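Local coordinates for copper induced nitroreductase D (PDB 2WQF), which is a copper-induced, FMN-binding nitroreductase involved in defence against oxidative stress, at residues T12-G17 / G147-H152; K93-T98 / Q176-S181; I99-D104 / I132-V137. All coordinates share one frame; numbering follows the deposited sequence. Where two conformers were deposited one is given.

How the contacts relate
From the N terminus, residues 12-17 supply the first half of contact 1. Residues 93-98 then begin contact 2, and residues 99-104, the next part of the same strand, begin contact 3. Contact 3 is the first to close, at helix residues 132-137, and so nests inside the loops of both other contacts. Residues 147-152 close contact 1 and residues 176-181 close contact 2; because these segments alternate, the two loops cross. Contacts 1 and 2 join where strands 146-151 and 171-182 pair, their centres about 7 Å apart. Together the contacts tie the FMN-binding N-terminal loop, the antiparallel sheet and helix 121-143 into one unit.

Contact 1 of 3, residues T12-G17 / G147-H152. With FMN (flavin mononucleotide), chain B.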
ATOM      1  N   THR A  12      11.496   6.267  -8.230  1.00 11.34           N
ATOM      2  CA  THR A  12      10.912   7.424  -8.892  1.00 11.53           C
ATOM      3  C   THR A  12      11.824   7.862 -10.037  1.00 12.75           C
ATOM      4  O   THR A  12      12.990   8.224  -9.841  1.00 14.93           O
ATOM      5  CB  THR A  12      10.693   8.570  -7.895  1.00 12.64           C
ATOM      6  OG1 THR A  12       9.636   8.223  -7.000  1.00 11.92           O
ATOM      7  CG2 THR A  12      10.333   9.861  -8.606  1.00 14.29           C
ATOM      8  N   ILE A  13      11.283   7.787 -11.242  1.00 11.63           N
ATOM      9  CA  ILE A  13      11.965   8.233 -12.444  1.00 11.55           C
ATOM     10  C   ILE A  13      11.163   9.339 -13.084  1.00 12.79           C
ATOM     11  O   ILE A  13      10.041   9.121 -13.531  1.00 13.63           O
ATOM     12  CB  ILE A  13      12.100   7.072 -13.468  1.00 13.96           C
ATOM     13  CG1 ILE A  13      12.790   5.849 -12.850  1.00 13.70           C
ATOM     14  CG2 ILE A  13      12.773   7.534 -14.758  1.00 13.73           C
ATOM     15  CD1 ILE A  13      14.227   6.068 -12.427  1.00 14.92           C
ATOM     16  N   TYR A  14      11.749  10.522 -13.130  1.00 14.49           N
ATOM     17  CA  TYR A  14      11.082  11.679 -13.714  1.00 13.77           C
ATOM     18  C   TYR A  14      11.342  11.818 -15.213  1.00 15.18           C
ATOM     19  O   TYR A  14      10.499  12.362 -15.931  1.00 17.14           O
ATOM     20  CB  TYR A  14      11.494  12.971 -12.989  1.00 16.01           C
ATOM     21  CG  TYR A  14      10.906  13.045 -11.586  1.00 18.60           C
ATOM     22  CD1 TYR A  14       9.515  13.015 -11.393  1.00 18.51           C
ATOM     23  CD2 TYR A  14      11.727  13.088 -10.462  1.00 17.89           C
ATOM     24  CE1 TYR A  14       8.971  13.083 -10.131  1.00 16.77           C
ATOM     25  CE2 TYR A  14      11.192  13.158  -9.178  1.00 17.06           C
ATOM     26  CZ  TYR A  14       9.819  13.144  -9.015  1.00 16.37           C
ATOM     27  OH  TYR A  14       9.289  13.226  -7.730  1.00 19.03           O
ATOM     28  N   ALA A  15      12.499  11.332 -15.676  1.00 14.41           N
ATOM     29  CA  ALA A  15      12.889  11.458 -17.073  1.00 14.51           C
ATOM     30  C   ALA A  15      12.413  10.227 -17.812  1.00 15.01           C
ATOM     31  O   ALA A  15      13.080   9.176 -17.807  1.00 16.10           O
ATOM     32  CB  ALA A  15      14.412  11.622 -17.208  1.00 19.63           C
ATOM     33  N   LEU A  16      11.257  10.374 -18.445  1.00 13.32           N
ATOM     34  CA  LEU A  16      10.552   9.254 -19.064  1.00 12.13           C
ATOM     35  C   LEU A  16      10.317   9.508 -20.544  1.00 12.32           C
ATOM     36  O   LEU A  16      10.065  10.649 -20.972  1.00 15.70           O
ATOM     37  CB  LEU A  16       9.214   8.991 -18.348  1.00 14.12           C
ATOM     38  CG  LEU A  16       9.303   8.506 -16.904  1.00 14.14           C
ATOM     39  CD1 LEU A  16       7.908   8.486 -16.295  1.00 16.45           C
ATOM     40  CD2 LEU A  16       9.972   7.126 -16.781  1.00 14.14           C
ATOM     41  N   GLY A  17      10.375   8.438 -21.329  1.00 12.40           N
ATOM     42  CA  GLY A  17      10.111   8.530 -22.753  1.00 12.40           C
ATOM     43  C   GLY A  17       9.143   7.465 -23.224  1.00 13.70           C
ATOM     44  O   GLY A  17       8.450   6.811 -22.409  1.00 12.94           O
ATOM     45  N   GLY A 147      10.274   2.965 -16.115  1.00 11.30           N
ATOM     46  CA  GLY A 147      10.256   3.809 -14.935  1.00 11.90           C
ATOM     47  C   GLY A 147       8.899   4.440 -14.751  1.00 12.80           C
ATOM     48  O   GLY A 147       8.044   4.421 -15.641  1.00 11.93           O
ATOM     49  N   ALA A 148       8.692   5.009 -13.582  1.00 12.36           N
ATOM     50  CA  ALA A 148       7.438   5.687 -13.285  1.00 10.79           C
ATOM     51  C   ALA A 148       7.628   6.667 -12.151  1.00  9.91           C
ATOM     52  O   ALA A 148       8.599   6.581 -11.384  1.00 10.80           O
ATOM     53  CB  ALA A 148       6.320   4.668 -12.918  1.00 11.15           C
ATOM     54  N   ASN A 149       6.671   7.589 -12.027  1.00 11.03           N
ATOM     55  CA  ASN A 149       6.589   8.502 -10.884  1.00 12.42           C
ATOM     56  C   ASN A 149       5.115   8.714 -10.547  1.00 11.56           C
ATOM     57  O   ASN A 149       4.245   8.557 -11.400  1.00 13.34           O
ATOM     58  CB  ASN A 149       7.369   9.801 -11.153  1.00 12.61           C
ATOM     59  CG  ASN A 149       6.783  10.613 -12.295  1.00 15.97           C
ATOM     60  OD1 ASN A 149       5.787  11.281 -12.135  1.00 15.71           O
ATOM     61  ND2 ASN A 149       7.392  10.535 -13.444  1.00 12.56           N
ATOM     62  N   LEU A 150       4.846   8.992  -9.284  1.00 12.62           N
ATOM     63  CA  LEU A 150       3.498   9.069  -8.772  1.00 12.52           C
ATOM     64  C   LEU A 150       3.121  10.514  -8.428  1.00 12.56           C
ATOM     65  O   LEU A 150       3.738  11.139  -7.574  1.00 16.03           O
ATOM     66  CB  LEU A 150       3.364   8.182  -7.518  1.00 13.13           C
ATOM     67  CG  LEU A 150       1.964   8.096  -6.909  1.00 13.60           C
ATOM     68  CD1 LEU A 150       1.003   7.421  -7.851  1.00 15.04           C
ATOM     69  CD2 LEU A 150       2.022   7.377  -5.569  1.00 14.46           C
ATOM     70  N   GLN A 151       2.098  11.018  -9.113  1.00 12.78           N
ATOM     71  CA  GLN A 151       1.624  12.373  -8.967  1.00 13.61           C
ATOM     72  C   GLN A 151       0.241  12.425  -8.349  1.00 12.71           C
ATOM     73  O   GLN A 151      -0.504  11.428  -8.328  1.00 14.39           O
ATOM     74  CB  GLN A 151       1.612  13.093 -10.314  1.00 13.28           C
ATOM     75  CG  GLN A 151       2.957  13.185 -10.999  1.00 13.98           C
ATOM     76  CD  GLN A 151       4.028  13.711 -10.068  1.00 16.06           C
ATOM     77  OE1 GLN A 151       3.807  14.677  -9.349  1.00 18.26           O
ATOM     78  NE2 GLN A 151       5.177  13.056 -10.050  1.00 16.84           N
ATOM     79  N   HIS A 152      -0.100  13.619  -7.858  1.00 14.12           N
ATOM     80  CA  HIS A 152      -1.358  13.890  -7.190  1.00 14.44           C
ATOM     81  C   HIS A 152      -1.962  15.223  -7.622  1.00 17.25           C
ATOM     82  O   HIS A 152      -1.874  16.224  -6.925  1.00 20.39           O
ATOM     83  CB  HIS A 152      -1.171  13.809  -5.677  1.00 15.16           C
ATOM     84  CG  HIS A 152      -0.769  12.443  -5.226  1.00 12.29           C
ATOM     85  ND1 HIS A 152       0.549  12.062  -5.092  1.00 14.19           N
ATOM     86  CD2 HIS A 152      -1.512  11.337  -4.964  1.00 16.42           C
ATOM     87  CE1 HIS A 152       0.597  10.793  -4.717  1.00 17.12           C
ATOM     88  NE2 HIS A 152      -0.641  10.323  -4.659  1.00 16.68           N
TER
HETATM   89  N1  FMN B1203       6.352  11.937  -5.910  1.00 13.77           N
HETATM   90  C2  FMN B1203       5.978  13.088  -6.742  1.00 17.10           C
HETATM   91  O2  FMN B1203       6.756  13.520  -7.563  1.00 18.85           O
HETATM   92  N3  FMN B1203       4.716  13.725  -6.500  1.00 18.19           N
HETATM   93  C4  FMN B1203       3.820  13.279  -5.547  1.00 19.62           C
HETATM   94  O4  FMN B1203       2.741  13.797  -5.463  1.00 18.98           O
HETATM   95  C4A FMN B1203       4.204  12.145  -4.701  1.00 16.84           C
HETATM   96  N5  FMN B1203       3.457  11.682  -3.755  1.00 16.15           N
HETATM   97  C5A FMN B1203       3.746  10.315  -3.214  1.00 13.93           C
HETATM   98  C6  FMN B1203       2.688   9.628  -2.404  1.00 13.37           C
HETATM   99  C7  FMN B1203       2.852   8.390  -1.953  1.00 14.41           C
HETATM  100  C7M FMN B1203       1.763   7.760  -1.112  1.00 14.68           C
HETATM  101  C8  FMN B1203       4.133   7.660  -2.296  1.00 14.99           C
HETATM  102  C8M FMN B1203       4.314   6.218  -1.852  1.00 15.32           C
HETATM  103  C9  FMN B1203       5.101   8.264  -2.993  1.00 13.75           C
HETATM  104  C9A FMN B1203       4.908   9.672  -3.497  1.00 13.88           C
HETATM  105  N10 FMN B1203       5.912  10.374  -4.233  1.00 13.21           N
HETATM  106  C10 FMN B1203       5.529  11.501  -4.963  1.00 14.49           C
HETATM  107  C1' FMN B1203       7.209   9.772  -4.508  1.00 13.57           C
HETATM  108  C2' FMN B1203       8.066   9.731  -3.245  1.00 12.46           C
HETATM  109  O2' FMN B1203       8.539  11.023  -2.969  1.00 14.25           O
HETATM  110  C3' FMN B1203       9.194   8.725  -3.483  1.00 11.90           C
HETATM  111  O3' FMN B1203       8.557   7.465  -3.570  1.00 12.10           O
HETATM  112  C4' FMN B1203      10.180   8.716  -2.302  1.00 12.07           C
HETATM  113  O4' FMN B1203      10.914   9.931  -2.269  1.00 13.81           O
HETATM  114  C5' FMN B1203      11.151   7.539  -2.370  1.00 13.34           C
HETATM  115  O5' FMN B1203      11.857   7.600  -3.601  1.00 12.30           O
HETATM  116  P   FMN B1203      11.760   6.358  -4.656  1.00 11.68           P
HETATM  117  O1P FMN B1203      12.111   5.102  -3.966  1.00 13.53           O
HETATM  118  O2P FMN B1203      10.286   6.311  -5.211  1.00 11.64           O
HETATM  119  O3P FMN B1203      12.789   6.723  -5.811  1.00 14.69           O
HETATM  120  O   HOH W   1       7.170   9.618  -7.708  1.00 12.47           O
HETATM  121  O   HOH W   2       7.775  12.197 -16.052  1.00 19.12           O
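The N149 side chain locks loop 12-17 onto strand 147-151. N149 CB lies 3.9 Å from T12 CG2 and also approaches Y14 CE1. The next atom, N149 CG, is 3.7 Å from Y14 CD1, the amide and phenol planes being inclined by 41°. With chi1 at 64°, CG sits between the backbone N and the carbonyl carbon, and the amide ends against the loop. At the tip, N149 ND2 donates nearly straight to I13 O (3.0 Å, 169°), with that oxygen almost in the amide plane; it also donates to a water held by Y14 O, while L16 CD1 packs against it. On the other branch, N149 OD1 accepts a hydrogen bond from Q151 NE2 at 2.8 Å. A backbone hydrogen bond, I13 N to A148 O, lies alongside.

This network forms one wall of the FMN site of the nitroreductase fold. Q151 NE2, already fixed by N149, also donates to FMN O2 (3.0 Å), and Y14 OH donates to the same oxygen at 2.6 Å, so two protein donors grip one flavin carbonyl. R10, R11 and K189 also hydrogen-bond the cofactor. The T12 hydroxyl lies beside its own backbone N, and the two donate separately to the phosphate: OG1 to O2P, N to O3P. A second water links T12 OG1 to L150 N, while H152 ND1 donates to FMN O4 over 2.8 Å.

Contact 2 of 3, residues K93-T98 / Q176-S181; sequences KAAFGT and QLVFGS
Two successive residues, F96 and G97, sit opposite the single residue F179, a classic beta bulge where the chain enters strand 97-104 beside strand 171-182. F179 O takes a sound bond from G97 N (3.1 Å) and a weak one from F96 N, while F179 N returns a nearly straight bond to G97 O (3.0 Å, 171°).

The aromatic rotamers suit this backbone. F179 has CG between its backbone N and carbonyl carbon (chi1 75°), which brings the ring over the neighbouring strand at G97. G97 N lies above one ring face toward the rim, and F179 CE2 comes within 3.5 Å of G97 C, the ring lying against the glycine backbone. F96 instead has CG opposite its backbone N (chi1 -175°), and F179 CE1 meets the edge of its ring, 3.8 Å from F96 CD2.

The sheet's other face carries T98 and V178, a non-hydrogen-bonded antiparallel pair. T98 CG2 runs alongside Q176 CB at 3.8 Å, the two side chains pointing the same way; T98 OG1 is hydrogen-bonded to Q56 and W60, and the amide of Q176 to Y153 and N154. Packing is tightest beside the bulge, where A95 CB presses against V178 CG1 at 3.4 Å.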
ATOM      1  N   LYS A  93       3.960  14.678 -19.743  1.00 18.04           N
ATOM      2  CA  LYS A  93       3.407  14.399 -21.078  1.00 17.29           C
ATOM      3  C   LYS A  93       4.326  13.519 -21.924  1.00 19.78           C
ATOM      4  O   LYS A  93       3.851  12.626 -22.625  1.00 20.47           O
ATOM      5  CB  LYS A  93       3.108  15.702 -21.837  1.00 23.99           C
ATOM      6  CG  LYS A  93       2.463  15.455 -23.191  1.00 30.50           C
ATOM      7  CD  LYS A  93       2.147  16.746 -23.948  1.00 41.46           C
ATOM      8  CE  LYS A  93       2.379  16.542 -25.429  1.00 55.16           C
ATOM      9  NZ  LYS A  93       2.228  17.784 -26.217  1.00 63.10           N
ATOM     10  N   ALA A  94       5.633  13.790 -21.866  1.00 19.28           N
ATOM     11  CA  ALA A  94       6.615  13.070 -22.657  1.00 17.10           C
ATOM     12  C   ALA A  94       6.670  11.566 -22.372  1.00 17.83           C
ATOM     13  O   ALA A  94       7.211  10.800 -23.177  1.00 19.45           O
ATOM     14  CB  ALA A  94       7.990  13.695 -22.452  1.00 20.35           C
ATOM     15  N   ALA A  95       6.116  11.140 -21.235  1.00 16.42           N
ATOM     16  CA  ALA A  95       6.072   9.728 -20.869  1.00 14.10           C
ATOM     17  C   ALA A  95       5.172   8.940 -21.828  1.00 15.04           C
ATOM     18  O   ALA A  95       4.402   9.512 -22.591  1.00 15.76           O
ATOM     19  CB  ALA A  95       5.575   9.585 -19.433  1.00 15.93           C
ATOM     20  N   PHE A  96       5.248   7.622 -21.758  1.00 13.81           N
ATOM     21  CA  PHE A  96       4.416   6.754 -22.608  1.00 13.70           C
ATOM     22  C   PHE A  96       2.947   6.774 -22.198  1.00 13.09           C
ATOM     23  O   PHE A  96       2.053   6.706 -23.030  1.00 14.24           O
ATOM     24  CB  PHE A  96       4.933   5.313 -22.547  1.00 13.03           C
ATOM     25  CG  PHE A  96       4.226   4.377 -23.475  1.00 13.29           C
ATOM     26  CD1 PHE A  96       4.542   4.342 -24.817  1.00 15.79           C
ATOM     27  CD2 PHE A  96       3.288   3.483 -22.992  1.00 18.78           C
ATOM     28  CE1 PHE A  96       3.915   3.476 -25.684  1.00 18.31           C
ATOM     29  CE2 PHE A  96       2.652   2.621 -23.852  1.00 18.84           C
ATOM     30  CZ  PHE A  96       2.974   2.614 -25.196  1.00 19.87           C
ATOM     31  N   GLY A  97       2.690   6.844 -20.897  1.00 12.59           N
ATOM     32  CA  GLY A  97       1.320   6.793 -20.426  1.00 13.27           C
ATOM     33  C   GLY A  97       1.160   7.229 -18.991  1.00 12.03           C
ATOM     34  O   GLY A  97       2.145   7.525 -18.295  1.00 12.45           O
ATOM     35  N   THR A  98      -0.094   7.221 -18.547  1.00 12.55           N
ATOM     36  CA  THR A  98      -0.465   7.578 -17.173  1.00 11.35           C
ATOM     37  C   THR A  98      -1.521   6.573 -16.712  1.00 11.71           C
ATOM     38  O   THR A  98      -2.510   6.320 -17.402  1.00 12.17           O
ATOM     39  CB  THR A  98      -0.997   9.026 -17.023  1.00 12.80           C
ATOM     40  OG1 THR A  98      -0.027   9.943 -17.533  1.00 14.14           O
ATOM     41  CG2 THR A  98      -1.234   9.376 -15.588  1.00 14.17           C
ATOM     42  N   GLN A 176      -1.861   9.378  -9.791  1.00 12.08           N
ATOM     43  CA  GLN A 176      -1.579   9.221 -11.214  1.00 13.88           C
ATOM     44  C   GLN A 176      -0.152   8.762 -11.398  1.00 13.66           C
ATOM     45  O   GLN A 176       0.804   9.491 -11.134  1.00 14.19           O
ATOM     46  CB  GLN A 176      -1.824  10.518 -11.988  1.00 13.54           C
ATOM     47  CG  GLN A 176      -3.222  11.068 -11.801  1.00 16.11           C
ATOM     48  CD  GLN A 176      -3.320  11.979 -10.591  1.00 15.15           C
ATOM     49  OE1 GLN A 176      -2.568  12.938 -10.475  1.00 15.73           O
ATOM     50  NE2 GLN A 176      -4.252  11.693  -9.704  1.00 16.06           N
ATOM     51  N   LEU A 177      -0.007   7.533 -11.864  1.00 12.50           N
ATOM     52  CA  LEU A 177       1.306   6.936 -12.036  1.00 11.80           C
ATOM     53  C   LEU A 177       1.728   7.110 -13.500  1.00 10.63           C
ATOM     54  O   LEU A 177       1.196   6.472 -14.396  1.00 12.24           O
ATOM     55  CB  LEU A 177       1.293   5.475 -11.618  1.00 11.45           C
ATOM     56  CG  LEU A 177       2.652   4.799 -11.563  1.00 11.68           C
ATOM     57  CD1 LEU A 177       3.524   5.294 -10.405  1.00 12.81           C
ATOM     58  CD2 LEU A 177       2.468   3.267 -11.475  1.00 13.33           C
ATOM     59  N   VAL A 178       2.641   8.049 -13.723  1.00 11.05           N
ATOM     60  CA  VAL A 178       3.205   8.367 -15.024  1.00 10.79           C
ATOM     61  C   VAL A 178       4.341   7.386 -15.291  1.00 10.96           C
ATOM     62  O   VAL A 178       5.187   7.164 -14.426  1.00 13.16           O
ATOM     63  CB  VAL A 178       3.743   9.801 -15.031  1.00 13.44           C
ATOM     64  CG1 VAL A 178       4.299  10.162 -16.383  1.00 14.58           C
ATOM     65  CG2 VAL A 178       2.630  10.768 -14.684  1.00 16.01           C
ATOM     66  N   PHE A 179       4.335   6.749 -16.465  1.00 10.78           N
ATOM     67  CA  PHE A 179       5.285   5.678 -16.754  1.00 10.63           C
ATOM     68  C   PHE A 179       5.797   5.716 -18.174  1.00 11.67           C
ATOM     69  O   PHE A 179       5.171   6.264 -19.085  1.00 11.49           O
ATOM     70  CB  PHE A 179       4.688   4.303 -16.422  1.00 11.81           C
ATOM     71  CG  PHE A 179       3.664   3.815 -17.416  1.00 12.17           C
ATOM     72  CD1 PHE A 179       4.046   2.958 -18.433  1.00 13.30           C
ATOM     73  CD2 PHE A 179       2.344   4.247 -17.354  1.00 12.69           C
ATOM     74  CE1 PHE A 179       3.110   2.496 -19.354  1.00 14.81           C
ATOM     75  CE2 PHE A 179       1.399   3.808 -18.291  1.00 14.42           C
ATOM     76  CZ  PHE A 179       1.800   2.942 -19.292  1.00 15.21           C
ATOM     77  N   GLY A 180       6.980   5.154 -18.358  1.00 11.47           N
ATOM     78  CA  GLY A 180       7.591   5.107 -19.676  1.00 12.54           C
ATOM     79  C   GLY A 180       8.991   4.560 -19.649  1.00 12.35           C
ATOM     80  O   GLY A 180       9.422   3.972 -18.665  1.00 12.63           O
ATOM     81  N   SER A 181       9.704   4.731 -20.750  1.00 11.73           N
ATOM     82  CA  SER A 181      11.082   4.303 -20.796  1.00 11.68           C
ATOM     83  C   SER A 181      11.949   5.205 -19.927  1.00 11.44           C
ATOM     84  O   SER A 181      11.708   6.402 -19.825  1.00 13.11           O
ATOM     85  CB  SER A 181      11.585   4.300 -22.224  1.00 12.54           C
ATOM     86  OG  SER A 181      11.384   5.555 -22.861  1.00 13.70           O
TER

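Contact 3 of 3, residues I99-D104 / I132-V137; sequences ILFFED and IISVNV
The ends of I99 and V137 meet, I99 CD1 lying 3.8 Å from V137 CG1, where strand 99-104 first meets helix 132-137. Two residues on, F101 points to the same side and carries most of the contact. S134 OG sits over the centre of its ring, 3.7 Å from F101 CG, and S134 CA makes a CH-pi contact with the same ring, 4.1 Å from the centroid and 22° off the normal. The serine hydroxyl is hydrogen-bonded to S130 O. At the ring's edge, I133 CD1 passes F101 CD1 (3.7 Å), the two side chains running in opposite directions, and V137 CB meets F101 CZ at 3.9 Å. E103 does not point at the helix, but its tip bends nearer, OE2 skirting I133 CD1, while OE1 is hydrogen-bonded to T45 and S126.

No hydrogen bond crosses, so the contact rests on van der Waals packing, including the serine over the ring face. The axes of the two segments come within 9.8 Å and run roughly antiparallel, at 156°. On the helix, I132 touches FMN and packs on V135 of the second subunit. A long helix between sheet and dimer partner is a feature of the FMN-dependent nitroreductase fold.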
ATOM      1  N   ILE A  99      -1.308   6.000 -15.534  1.00 12.66           N
ATOM      2  CA  ILE A  99      -2.284   5.121 -14.912  1.00 12.20           C
ATOM      3  C   ILE A  99      -2.954   5.884 -13.778  1.00 11.76           C
ATOM      4  O   ILE A  99      -2.301   6.240 -12.795  1.00 13.29           O
ATOM      5  CB  ILE A  99      -1.629   3.852 -14.375  1.00 11.68           C
ATOM      6  CG1 ILE A  99      -0.839   3.130 -15.475  1.00 13.28           C
ATOM      7  CG2 ILE A  99      -2.670   2.927 -13.703  1.00 14.28           C
ATOM      8  CD1 ILE A  99       0.262   2.208 -14.936  1.00 18.32           C
ATOM      9  N   LEU A 100      -4.243   6.163 -13.931  1.00 11.56           N
ATOM     10  CA  LEU A 100      -5.016   6.864 -12.904  1.00 12.32           C
ATOM     11  C   LEU A 100      -5.706   5.845 -12.019  1.00 11.66           C
ATOM     12  O   LEU A 100      -6.438   4.981 -12.488  1.00 13.51           O
ATOM     13  CB  LEU A 100      -6.026   7.824 -13.522  1.00 12.78           C
ATOM     14  CG  LEU A 100      -5.383   8.980 -14.328  1.00 14.48           C
ATOM     15  CD1 LEU A 100      -5.107   8.579 -15.756  1.00 17.53           C
ATOM     16  CD2 LEU A 100      -6.285  10.211 -14.301  1.00 16.96           C
ATOM     17  N   PHE A 101      -5.366   5.912 -10.736  1.00 11.49           N
ATOM     18  CA  PHE A 101      -5.890   5.035  -9.707  1.00 10.39           C
ATOM     19  C   PHE A 101      -7.036   5.679  -8.980  1.00 11.54           C
ATOM     20  O   PHE A 101      -6.893   6.783  -8.486  1.00 12.55           O
ATOM     21  CB  PHE A 101      -4.784   4.705  -8.706  1.00 11.69           C
ATOM     22  CG  PHE A 101      -3.724   3.775  -9.256  1.00 10.91           C
ATOM     23  CD1 PHE A 101      -3.857   2.392  -9.164  1.00 12.00           C
ATOM     24  CD2 PHE A 101      -2.603   4.295  -9.888  1.00 12.71           C
ATOM     25  CE1 PHE A 101      -2.873   1.566  -9.652  1.00 12.65           C
ATOM     26  CE2 PHE A 101      -1.613   3.479 -10.357  1.00 12.79           C
ATOM     27  CZ  PHE A 101      -1.745   2.111 -10.259  1.00 12.09           C
ATOM     28  N   PHE A 102      -8.158   4.956  -8.896  1.00 11.16           N
ATOM     29  CA  PHE A 102      -9.354   5.417  -8.214  1.00 12.14           C
ATOM     30  C   PHE A 102      -9.761   4.364  -7.178  1.00 12.48           C
ATOM     31  O   PHE A 102      -9.378   3.196  -7.272  1.00 12.47           O
ATOM     32  CB  PHE A 102     -10.546   5.601  -9.172  1.00 12.88           C
ATOM     33  CG  PHE A 102     -10.279   6.455 -10.385  1.00 13.25           C
ATOM     34  CD1 PHE A 102     -10.860   7.709 -10.510  1.00 14.01           C
ATOM     35  CD2 PHE A 102      -9.524   5.969 -11.435  1.00 14.43           C
ATOM     36  CE1 PHE A 102     -10.645   8.496 -11.665  1.00 15.47           C
ATOM     37  CE2 PHE A 102      -9.289   6.739 -12.564  1.00 14.08           C
ATOM     38  CZ  PHE A 102      -9.871   7.988 -12.699  1.00 15.83           C
ATOM     39  N   GLU A 103     -10.564   4.782  -6.202  1.00 12.93           N
ATOM     40  CA  GLU A 103     -11.202   3.866  -5.265  1.00 12.40           C
ATOM     41  C   GLU A 103     -12.707   4.008  -5.446  1.00 13.18           C
ATOM     42  O   GLU A 103     -13.245   5.133  -5.441  1.00 14.62           O
ATOM     43  CB  GLU A 103     -10.807   4.192  -3.824  1.00 13.26           C
ATOM     44  CG  GLU A 103      -9.372   3.774  -3.497  1.00 14.01           C
ATOM     45  CD  GLU A 103      -9.219   2.248  -3.495  1.00 13.47           C
ATOM     46  OE1 GLU A 103     -10.044   1.582  -2.827  1.00 14.30           O
ATOM     47  OE2 GLU A 103      -8.290   1.713  -4.174  1.00 13.32           O
ATOM     48  N   ASP A 104     -13.397   2.886  -5.594  1.00 14.03           N
ATOM     49  CA  ASP A 104     -14.833   2.895  -5.837  1.00 14.66           C
ATOM     50  C   ASP A 104     -15.626   3.128  -4.531  1.00 14.66           C
ATOM     51  O   ASP A 104     -15.767   2.246  -3.677  1.00 15.74           O
ATOM     52  CB  ASP A 104     -15.237   1.589  -6.508  1.00 14.65           C
ATOM     53  CG  ASP A 104     -16.669   1.611  -7.005  1.00 18.77           C
ATOM     54  OD1 ASP A 104     -17.478   2.425  -6.520  1.00 21.32           O
ATOM     55  OD2 ASP A 104     -16.989   0.803  -7.878  1.00 22.02           O
ATOM     56  N   ILE A 132      -1.447   0.206  -1.859  1.00 10.96           N
ATOM     57  CA  ILE A 132      -1.031  -1.156  -2.171  1.00 11.47           C
ATOM     58  C   ILE A 132      -1.002  -1.386  -3.686  1.00 10.78           C
ATOM     59  O   ILE A 132       0.018  -1.818  -4.242  1.00 10.09           O
ATOM     60  CB  ILE A 132      -1.976  -2.154  -1.483  1.00 10.69           C
ATOM     61  CG1 ILE A 132      -1.712  -2.167   0.037  1.00 11.09           C
ATOM     62  CG2 ILE A 132      -1.845  -3.561  -2.048  1.00 13.49           C
ATOM     63  CD1 ILE A 132      -2.829  -2.839   0.834  1.00 11.67           C
ATOM     64  N   ILE A 133      -2.094  -1.093  -4.380  1.00  9.81           N
ATOM     65  CA  ILE A 133      -2.124  -1.408  -5.816  1.00 10.48           C
ATOM     66  C   ILE A 133      -1.211  -0.458  -6.604  1.00 10.47           C
ATOM     67  O   ILE A 133      -0.599  -0.870  -7.590  1.00 10.69           O
ATOM     68  CB  ILE A 133      -3.551  -1.452  -6.416  1.00 10.64           C
ATOM     69  CG1 ILE A 133      -4.274  -0.118  -6.344  1.00 11.52           C
ATOM     70  CG2 ILE A 133      -4.356  -2.590  -5.731  1.00 12.04           C
ATOM     71  CD1 ILE A 133      -5.587  -0.121  -7.138  1.00 12.66           C
ATOM     72  N   SER A 134      -1.062   0.777  -6.125  1.00 10.19           N
ATOM     73  CA  SER A 134      -0.198   1.741  -6.801  1.00 10.88           C
ATOM     74  C   SER A 134       1.261   1.258  -6.804  1.00 10.81           C
ATOM     75  O   SER A 134       1.932   1.299  -7.851  1.00 11.44           O
ATOM     76  CB  SER A 134      -0.293   3.136  -6.161  1.00 13.95           C
ATOM     77  OG  SER A 134      -1.592   3.653  -6.288  1.00 14.29           O
ATOM     78  N   VAL A 135       1.767   0.806  -5.647  1.00 10.76           N
ATOM     79  CA  VAL A 135       3.177   0.396  -5.566  0.74 11.53           C
ATOM     80  C   VAL A 135       3.394  -0.957  -6.213  1.00 10.26           C
ATOM     81  O   VAL A 135       4.457  -1.206  -6.766  1.00 10.91           O
ATOM     82  CB  VAL A 135       3.788   0.430  -4.122  0.74 12.35           C
ATOM     83  CG1 VAL A 135       3.666   1.813  -3.549  0.74 12.35           C
ATOM     84  CG2 VAL A 135       3.128  -0.612  -3.198  0.74 14.65           C
ATOM     85  N   ASN A 136       2.381  -1.836  -6.170  1.00  9.29           N
ATOM     86  CA  ASN A 136       2.543  -3.115  -6.826  1.00  9.41           C
ATOM     87  C   ASN A 136       2.661  -2.921  -8.349  1.00  9.07           C
ATOM     88  O   ASN A 136       3.464  -3.586  -9.003  1.00 10.14           O
ATOM     89  CB  ASN A 136       1.434  -4.136  -6.444  1.00  9.41           C
ATOM     90  CG  ASN A 136       1.714  -4.823  -5.125  1.00  9.67           C
ATOM     91  OD1 ASN A 136       2.849  -4.797  -4.638  1.00 10.29           O
ATOM     92  ND2 ASN A 136       0.687  -5.421  -4.531  1.00 11.40           N
ATOM     93  N   VAL A 137       1.839  -2.040  -8.906  1.00  9.22           N
ATOM     94  CA  VAL A 137       1.913  -1.722 -10.321  1.00  9.27           C
ATOM     95  C   VAL A 137       3.262  -1.072 -10.656  1.00 10.22           C
ATOM     96  O   VAL A 137       3.941  -1.441 -11.607  1.00 10.40           O
ATOM     97  CB  VAL A 137       0.746  -0.819 -10.765  1.00  9.57           C
ATOM     98  CG1 VAL A 137       0.986  -0.256 -12.157  1.00 11.32           C
ATOM     99  CG2 VAL A 137      -0.571  -1.598 -10.734  1.00 11.71           C
TER